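Local coordinates for scarecrow-like protein 3 (Arabidopsis thaliana, PDB 6KPB), which probably acts as a GRAS-family transcription factor in plant development and binds zinc finger proteins of the IDD family, among them JACKDAW, at residues E366-L378 with V392-I405. Residues are numbered along the deposited sequence; the frame is centred on the assembly and turned at random.
Sequences ESLYTYAALFDCL and VEKMLFGEEIKNII
Tyr371 reaches across from helix 360-381 into a hole on helix 387-406 made by Phe397, Glu400, Ile401 and Ile404. Its CB starts 4.0 Å from Ile401 CD1 and points toward helix 387-406, and CG beside the backbone N (chi1 -70°) carries the ring alongside Ile401. One face then lies under Ile401, whose CG1 stands 3.7 Å from the ring centroid, almost on the normal, in a CH-pi contact. CD1 and CE1 both meet Phe397 CB, each 3.9 Å away and obliquely, while at the edge CE2 meets Ile404 CD1. At the tip, OH donates a 2.8 Å hydrogen bond to Glu400 OE1, met on the anti side and somewhat out of the carboxylate plane, with the phenol ring and carboxylate steeply inclined to each other.

The fit is reciprocal: Phe397 is a knob among Tyr371, Leu374, Phe375 and Leu378, with Leu374 over one face. Phe375 lies alongside, pointing the other way, with Phe375 CE1 3.6 Å from Phe397 CB and the ring planes inclined at 47°. On the Phe375 ring, Glu393 lays its methylene CG off-centre, and the carboxylate continues nearly parallel to the ring. That buried acid pairs with Arg389 and with Arg95 of helix 92-109, a helix that also packs on Phe375 and Ile401.

The two segments run almost exactly antiparallel, their axes approaching to 11.4 Å, as a helical hairpin lying largely in the predicted PFYRE region; the bound peptide packs on Tyr369 and Ala372 of the first helix. Chemically the interface is an aromatic and aliphatic core, where a single cross-helix hydrogen bond ties down the Tyr371 hydroxyl and two arginines probably favour an ionised Glu393.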
ATOM      1  N   GLU A 366     -16.418 -13.829  20.479  1.00 98.65           N
ATOM      2  CA  GLU A 366     -17.436 -12.786  20.395  1.00 94.99           C
ATOM      3  C   GLU A 366     -17.329 -12.005  19.091  1.00 87.28           C
ATOM      4  O   GLU A 366     -18.340 -11.749  18.428  1.00 90.94           O
ATOM      5  CB  GLU A 366     -17.331 -11.851  21.601  1.00 99.41           C
ATOM      6  CG  GLU A 366     -18.059 -12.363  22.829  1.00100.89           C
ATOM      7  CD  GLU A 366     -19.531 -12.619  22.563  1.00113.66           C
ATOM      8  OE1 GLU A 366     -20.254 -11.654  22.234  1.00117.64           O
ATOM      9  OE2 GLU A 366     -19.961 -13.787  22.667  1.00123.06           O
ATOM     10  N   SER A 367     -16.109 -11.617  18.706  1.00 81.64           N
ATOM     11  CA  SER A 367     -15.944 -10.832  17.485  1.00 82.27           C
ATOM     12  C   SER A 367     -16.387 -11.610  16.253  1.00 88.73           C
ATOM     13  O   SER A 367     -16.861 -11.012  15.280  1.00 88.40           O
ATOM     14  CB  SER A 367     -14.491 -10.381  17.333  1.00 82.78           C
ATOM     15  OG  SER A 367     -13.615 -11.494  17.280  1.00 86.96           O
ATOM     16  N   LEU A 368     -16.240 -12.938  16.271  1.00 86.88           N
ATOM     17  CA  LEU A 368     -16.745 -13.745  15.165  1.00 86.33           C
ATOM     18  C   LEU A 368     -18.250 -13.579  15.010  1.00 84.50           C
ATOM     19  O   LEU A 368     -18.757 -13.454  13.890  1.00 86.82           O
ATOM     20  CB  LEU A 368     -16.386 -15.216  15.373  1.00 93.68           C
ATOM     21  CG  LEU A 368     -15.031 -15.683  14.834  1.00 88.12           C
ATOM     22  CD1 LEU A 368     -14.793 -17.147  15.170  1.00 83.20           C
ATOM     23  CD2 LEU A 368     -14.952 -15.457  13.332  1.00 88.75           C
ATOM     24  N   TYR A 369     -18.981 -13.556  16.127  1.00 91.60           N
ATOM     25  CA  TYR A 369     -20.430 -13.392  16.059  1.00 97.87           C
ATOM     26  C   TYR A 369     -20.812 -11.980  15.635  1.00 92.82           C
ATOM     27  O   TYR A 369     -21.745 -11.796  14.845  1.00 92.90           O
ATOM     28  CB  TYR A 369     -21.063 -13.739  17.405  1.00 99.31           C
ATOM     29  CG  TYR A 369     -21.231 -15.222  17.639  1.00103.73           C
ATOM     30  CD1 TYR A 369     -22.385 -15.881  17.236  1.00113.01           C
ATOM     31  CD2 TYR A 369     -20.238 -15.963  18.262  1.00110.64           C
ATOM     32  CE1 TYR A 369     -22.544 -17.238  17.448  1.00119.39           C
ATOM     33  CE2 TYR A 369     -20.386 -17.320  18.478  1.00119.60           C
ATOM     34  CZ  TYR A 369     -21.541 -17.953  18.069  1.00128.03           C
ATOM     35  OH  TYR A 369     -21.693 -19.303  18.283  1.00139.25           O
ATOM     36  N   THR A 370     -20.107 -10.969  16.151  1.00 86.42           N
ATOM     37  CA  THR A 370     -20.449  -9.588  15.828  1.00 84.87           C
ATOM     38  C   THR A 370     -20.245  -9.304  14.346  1.00 87.73           C
ATOM     39  O   THR A 370     -21.151  -8.805  13.667  1.00 94.80           O
ATOM     40  CB  THR A 370     -19.616  -8.623  16.676  1.00 89.77           C
ATOM     41  OG1 THR A 370     -19.892  -8.839  18.066  1.00 90.83           O
ATOM     42  CG2 THR A 370     -19.944  -7.181  16.317  1.00 78.28           C
ATOM     43  N   TYR A 371     -19.062  -9.623  13.822  1.00 87.59           N
ATOM     44  CA  TYR A 371     -18.761  -9.297  12.434  1.00 79.78           C
ATOM     45  C   TYR A 371     -19.415 -10.255  11.448  1.00 83.07           C
ATOM     46  O   TYR A 371     -19.553  -9.904  10.272  1.00 86.01           O
ATOM     47  CB  TYR A 371     -17.247  -9.252  12.227  1.00 74.10           C
ATOM     48  CG  TYR A 371     -16.619  -8.064  12.915  1.00 76.72           C
ATOM     49  CD1 TYR A 371     -16.595  -6.816  12.303  1.00 85.01           C
ATOM     50  CD2 TYR A 371     -16.083  -8.177  14.189  1.00 81.59           C
ATOM     51  CE1 TYR A 371     -16.037  -5.721  12.935  1.00 80.47           C
ATOM     52  CE2 TYR A 371     -15.522  -7.088  14.829  1.00 77.78           C
ATOM     53  CZ  TYR A 371     -15.503  -5.863  14.197  1.00 84.04           C
ATOM     54  OH  TYR A 371     -14.946  -4.776  14.831  1.00 80.90           O
ATOM     55  N   ALA A 372     -19.827 -11.444  11.893  1.00 80.11           N
ATOM     56  CA  ALA A 372     -20.668 -12.280  11.042  1.00 83.47           C
ATOM     57  C   ALA A 372     -21.989 -11.586  10.751  1.00 86.61           C
ATOM     58  O   ALA A 372     -22.516 -11.674   9.636  1.00 89.15           O
ATOM     59  CB  ALA A 372     -20.911 -13.640  11.696  1.00 70.16           C
ATOM     60  N   ALA A 373     -22.535 -10.883  11.745  1.00 76.63           N
ATOM     61  CA  ALA A 373     -23.753 -10.111  11.531  1.00 82.79           C
ATOM     62  C   ALA A 373     -23.496  -8.929  10.605  1.00 86.71           C
ATOM     63  O   ALA A 373     -24.260  -8.689   9.662  1.00 83.21           O
ATOM     64  CB  ALA A 373     -24.314  -9.638  12.873  1.00 76.53           C
ATOM     65  N   LEU A 374     -22.419  -8.178  10.857  1.00 79.46           N
ATOM     66  CA  LEU A 374     -22.105  -7.025  10.016  1.00 77.89           C
ATOM     67  C   LEU A 374     -21.822  -7.446   8.579  1.00 86.63           C
ATOM     68  O   LEU A 374     -22.305  -6.814   7.633  1.00 85.65           O
ATOM     69  CB  LEU A 374     -20.919  -6.259  10.598  1.00 84.48           C
ATOM     70  CG  LEU A 374     -21.230  -5.401  11.826  1.00 91.97           C
ATOM     71  CD1 LEU A 374     -19.951  -4.980  12.527  1.00 80.71           C
ATOM     72  CD2 LEU A 374     -22.049  -4.183  11.422  1.00 81.93           C
ATOM     73  N   PHE A 375     -21.044  -8.515   8.394  1.00 86.76           N
ATOM     74  CA  PHE A 375     -20.829  -9.051   7.055  1.00 77.71           C
ATOM     75  C   PHE A 375     -22.100  -9.644   6.463  1.00 88.77           C
ATOM     76  O   PHE A 375     -22.181  -9.808   5.241  1.00 97.46           O
ATOM     77  CB  PHE A 375     -19.727 -10.111   7.077  1.00 79.05           C
ATOM     78  CG  PHE A 375     -18.334  -9.545   7.018  1.00 77.40           C
ATOM     79  CD1 PHE A 375     -17.851  -8.740   8.039  1.00 75.42           C
ATOM     80  CD2 PHE A 375     -17.502  -9.830   5.948  1.00 77.34           C
ATOM     81  CE1 PHE A 375     -16.569  -8.226   7.989  1.00 69.64           C
ATOM     82  CE2 PHE A 375     -16.220  -9.318   5.891  1.00 75.34           C
ATOM     83  CZ  PHE A 375     -15.753  -8.516   6.914  1.00 76.00           C
ATOM     84  N   ASP A 376     -23.089  -9.973   7.297  1.00100.06           N
ATOM     85  CA  ASP A 376     -24.324 -10.555   6.783  1.00 95.31           C
ATOM     86  C   ASP A 376     -25.196  -9.495   6.118  1.00 98.50           C
ATOM     87  O   ASP A 376     -25.835  -9.768   5.095  1.00 97.62           O
ATOM     88  CB  ASP A 376     -25.084 -11.254   7.912  1.00105.23           C
ATOM     89  CG  ASP A 376     -26.011 -12.344   7.409  1.00127.12           C
ATOM     90  OD1 ASP A 376     -26.675 -12.143   6.371  1.00134.21           O
ATOM     91  OD2 ASP A 376     -26.077 -13.409   8.060  1.00137.72           O
ATOM     92  N   CYS A 377     -25.237  -8.283   6.684  1.00 83.33           N
ATOM     93  CA  CYS A 377     -25.992  -7.195   6.068  1.00 93.57           C
ATOM     94  C   CYS A 377     -25.553  -6.978   4.626  1.00 86.77           C
ATOM     95  O   CYS A 377     -26.379  -6.955   3.706  1.00 99.56           O
ATOM     96  CB  CYS A 377     -25.816  -5.900   6.865  1.00 84.73           C
ATOM     97  SG  CYS A 377     -25.791  -6.072   8.656  1.00126.08           S
ATOM     98  N   LEU A 378     -24.244  -6.822   4.414  1.00 71.58           N
ATOM     99  CA  LEU A 378     -23.732  -6.565   3.073  1.00 79.80           C
ATOM    100  C   LEU A 378     -24.059  -7.709   2.124  1.00 84.76           C
ATOM    101  O   LEU A 378     -24.332  -7.483   0.940  1.00 93.25           O
ATOM    102  CB  LEU A 378     -22.224  -6.328   3.130  1.00 83.77           C
ATOM    103  CG  LEU A 378     -21.803  -5.043   3.841  1.00 77.95           C
ATOM    104  CD1 LEU A 378     -20.304  -5.016   4.080  1.00 78.44           C
ATOM    105  CD2 LEU A 378     -22.236  -3.835   3.027  1.00 79.80           C
ATOM    106  N   VAL A 392     -15.316  -1.407   2.425  1.00 71.71           N
ATOM    107  CA  VAL A 392     -15.833  -1.370   3.791  1.00 74.89           C
ATOM    108  C   VAL A 392     -15.380  -2.603   4.560  1.00 81.83           C
ATOM    109  O   VAL A 392     -14.913  -2.510   5.703  1.00 80.92           O
ATOM    110  CB  VAL A 392     -17.367  -1.239   3.779  1.00 78.39           C
ATOM    111  CG1 VAL A 392     -17.935  -1.472   5.170  1.00 74.83           C
ATOM    112  CG2 VAL A 392     -17.777   0.129   3.253  1.00 78.22           C
ATOM    113  N   GLU A 393     -15.496  -3.779   3.939  1.00 80.37           N
ATOM    114  CA  GLU A 393     -15.139  -5.017   4.623  1.00 80.56           C
ATOM    115  C   GLU A 393     -13.658  -5.052   4.980  1.00 78.96           C
ATOM    116  O   GLU A 393     -13.282  -5.562   6.041  1.00 89.80           O
ATOM    117  CB  GLU A 393     -15.521  -6.220   3.759  1.00 78.48           C
ATOM    118  CG  GLU A 393     -17.018  -6.491   3.716  1.00 80.84           C
ATOM    119  CD  GLU A 393     -17.401  -7.511   2.661  1.00 94.28           C
ATOM    120  OE1 GLU A 393     -16.564  -7.801   1.778  1.00 95.14           O
ATOM    121  OE2 GLU A 393     -18.539  -8.023   2.712  1.00 93.70           O
ATOM    122  N   LYS A 394     -12.802  -4.503   4.117  1.00 82.43           N
ATOM    123  CA  LYS A 394     -11.363  -4.519   4.366  1.00 85.63           C
ATOM    124  C   LYS A 394     -10.906  -3.330   5.208  1.00 79.09           C
ATOM    125  O   LYS A 394     -10.333  -3.509   6.287  1.00 82.06           O
ATOM    126  CB  LYS A 394     -10.611  -4.528   3.071  1.00 87.60           C
ATOM    127  CG  LYS A 394      -9.249  -3.927   3.192  1.00 88.68           C
ATOM    128  CD  LYS A 394      -8.209  -4.707   2.445  1.00 92.48           C
ATOM    129  CE  LYS A 394      -7.018  -4.951   3.338  1.00102.25           C
ATOM    130  NZ  LYS A 394      -5.787  -5.156   2.556  1.00113.81           N
ATOM    131  N   MET A 395     -11.141  -2.108   4.721  1.00 79.38           N
ATOM    132  CA  MET A 395     -10.549  -0.930   5.347  1.00 79.23           C
ATOM    133  C   MET A 395     -11.167  -0.597   6.698  1.00 82.73           C
ATOM    134  O   MET A 395     -10.538   0.112   7.489  1.00 92.06           O
ATOM    135  CB  MET A 395     -10.664   0.277   4.415  1.00 83.88           C
ATOM    136  CG  MET A 395      -9.943   0.107   3.090  1.00 91.01           C
ATOM    137  SD  MET A 395      -9.819   1.639   2.150  1.00107.49           S
ATOM    138  CE  MET A 395      -8.899   1.071   0.721  1.00120.96           C
ATOM    139  N   LEU A 396     -12.373  -1.086   6.985  1.00 84.49           N
ATOM    140  CA  LEU A 396     -13.042  -0.799   8.250  1.00 75.60           C
ATOM    141  C   LEU A 396     -13.104  -2.042   9.132  1.00 77.98           C
ATOM    142  O   LEU A 396     -12.381  -2.124  10.129  1.00 83.68           O
ATOM    143  CB  LEU A 396     -14.441  -0.232   8.000  1.00 76.91           C
ATOM    144  CG  LEU A 396     -14.479   1.182   7.418  1.00 91.73           C
ATOM    145  CD1 LEU A 396     -15.911   1.672   7.273  1.00 99.71           C
ATOM    146  CD2 LEU A 396     -13.666   2.138   8.279  1.00 98.74           C
ATOM    147  N   PHE A 397     -13.954  -3.016   8.796  1.00 80.82           N
ATOM    148  CA  PHE A 397     -14.094  -4.199   9.639  1.00 71.87           C
ATOM    149  C   PHE A 397     -12.795  -4.991   9.697  1.00 77.15           C
ATOM    150  O   PHE A 397     -12.426  -5.516  10.753  1.00 82.30           O
ATOM    151  CB  PHE A 397     -15.232  -5.079   9.127  1.00 76.70           C
ATOM    152  CG  PHE A 397     -16.545  -4.361   8.994  1.00 80.92           C
ATOM    153  CD1 PHE A 397     -16.880  -3.331   9.859  1.00 72.95           C
ATOM    154  CD2 PHE A 397     -17.442  -4.712   7.998  1.00 81.56           C
ATOM    155  CE1 PHE A 397     -18.087  -2.669   9.735  1.00 77.70           C
ATOM    156  CE2 PHE A 397     -18.649  -4.053   7.869  1.00 74.38           C
ATOM    157  CZ  PHE A 397     -18.971  -3.031   8.739  1.00 79.66           C
ATOM    158  N   GLY A 398     -12.086  -5.085   8.570  1.00 71.12           N
ATOM    159  CA  GLY A 398     -10.822  -5.803   8.564  1.00 69.57           C
ATOM    160  C   GLY A 398      -9.792  -5.177   9.485  1.00 77.67           C
ATOM    161  O   GLY A 398      -9.058  -5.882  10.181  1.00 82.46           O
ATOM    162  N   GLU A 399      -9.728  -3.842   9.506  1.00 81.92           N
ATOM    163  CA  GLU A 399      -8.791  -3.169  10.398  1.00 81.23           C
ATOM    164  C   GLU A 399      -9.187  -3.354  11.857  1.00 84.07           C
ATOM    165  O   GLU A 399      -8.324  -3.555  12.719  1.00 89.50           O
ATOM    166  CB  GLU A 399      -8.705  -1.685  10.048  1.00 87.28           C
ATOM    167  CG  GLU A 399      -7.837  -1.403   8.839  1.00 99.10           C
ATOM    168  CD  GLU A 399      -6.424  -1.923   9.016  1.00112.34           C
ATOM    169  OE1 GLU A 399      -5.848  -1.724  10.108  1.00120.24           O
ATOM    170  OE2 GLU A 399      -5.895  -2.543   8.070  1.00116.00           O
ATOM    171  N   GLU A 400     -10.486  -3.292  12.152  1.00 75.51           N
ATOM    172  CA  GLU A 400     -10.939  -3.514  13.519  1.00 78.89           C
ATOM    173  C   GLU A 400     -10.700  -4.955  13.949  1.00 85.02           C
ATOM    174  O   GLU A 400     -10.223  -5.205  15.062  1.00 85.19           O
ATOM    175  CB  GLU A 400     -12.415  -3.142  13.646  1.00 80.44           C
ATOM    176  CG  GLU A 400     -12.707  -1.681  13.337  1.00 92.34           C
ATOM    177  CD  GLU A 400     -14.189  -1.362  13.357  1.00 96.76           C
ATOM    178  OE1 GLU A 400     -14.998  -2.300  13.525  1.00 93.21           O
ATOM    179  OE2 GLU A 400     -14.545  -0.176  13.203  1.00 93.77           O
ATOM    180  N   ILE A 401     -11.017  -5.916  13.077  1.00 81.41           N
ATOM    181  CA  ILE A 401     -10.759  -7.322  13.383  1.00 75.98           C
ATOM    182  C   ILE A 401      -9.272  -7.546  13.624  1.00 82.04           C
ATOM    183  O   ILE A 401      -8.872  -8.190  14.602  1.00 76.73           O
ATOM    184  CB  ILE A 401     -11.291  -8.222  12.252  1.00 83.51           C
ATOM    185  CG1 ILE A 401     -12.821  -8.247  12.260  1.00 89.61           C
ATOM    186  CG2 ILE A 401     -10.727  -9.630  12.375  1.00 78.13           C
ATOM    187  CD1 ILE A 401     -13.424  -8.877  11.025  1.00 90.51           C
ATOM    188  N   LYS A 402      -8.431  -7.006  12.739  1.00 82.85           N
ATOM    189  CA  LYS A 402      -6.987  -7.156  12.887  1.00 82.74           C
ATOM    190  C   LYS A 402      -6.495  -6.555  14.197  1.00 84.69           C
ATOM    191  O   LYS A 402      -5.639  -7.136  14.874  1.00 90.36           O
ATOM    192  CB  LYS A 402      -6.276  -6.511  11.697  1.00 85.04           C
ATOM    193  CG  LYS A 402      -4.766  -6.425  11.827  1.00 93.45           C
ATOM    194  CD  LYS A 402      -4.135  -5.947  10.526  1.00106.37           C
ATOM    195  CE  LYS A 402      -3.308  -4.687  10.729  1.00116.00           C
ATOM    196  NZ  LYS A 402      -2.667  -4.241   9.459  1.00118.12           N
ATOM    197  N   ASN A 403      -7.035  -5.396  14.580  1.00 86.57           N
ATOM    198  CA  ASN A 403      -6.593  -4.752  15.812  1.00 79.89           C
ATOM    199  C   ASN A 403      -7.081  -5.500  17.045  1.00 85.81           C
ATOM    200  O   ASN A 403      -6.372  -5.554  18.056  1.00 88.43           O
ATOM    201  CB  ASN A 403      -7.071  -3.300  15.843  1.00 77.61           C
ATOM    202  CG  ASN A 403      -6.489  -2.521  17.007  1.00 92.18           C
ATOM    203  OD1 ASN A 403      -7.180  -2.230  17.983  1.00 96.45           O
ATOM    204  ND2 ASN A 403      -5.208  -2.187  16.911  1.00 90.79           N
ATOM    205  N   ILE A 404      -8.279  -6.085  16.981  1.00 84.16           N
ATOM    206  CA  ILE A 404      -8.805  -6.832  18.119  1.00 79.76           C
ATOM    207  C   ILE A 404      -8.019  -8.119  18.342  1.00 81.63           C
ATOM    208  O   ILE A 404      -7.814  -8.540  19.487  1.00 89.22           O
ATOM    209  CB  ILE A 404     -10.306  -7.118  17.910  1.00 80.60           C
ATOM    210  CG1 ILE A 404     -11.114  -5.819  17.961  1.00 82.37           C
ATOM    211  CG2 ILE A 404     -10.824  -8.104  18.945  1.00 79.25           C
ATOM    212  CD1 ILE A 404     -12.542  -5.974  17.488  1.00 85.69           C
ATOM    213  N   ILE A 405      -7.546  -8.752  17.272  1.00 88.48           N
ATOM    214  CA  ILE A 405      -7.006 -10.103  17.348  1.00 86.75           C
ATOM    215  C   ILE A 405      -5.485 -10.106  17.456  1.00 91.85           C
ATOM    216  O   ILE A 405      -4.916 -10.928  18.177  1.00 96.45           O
ATOM    217  CB  ILE A 405      -7.482 -10.928  16.134  1.00 93.56           C
ATOM    218  CG1 ILE A 405      -9.007 -11.065  16.150  1.00 81.95           C
ATOM    219  CG2 ILE A 405      -6.830 -12.302  16.120  1.00 97.41           C
ATOM    220  CD1 ILE A 405      -9.540 -11.814  17.351  1.00 77.61           C
TER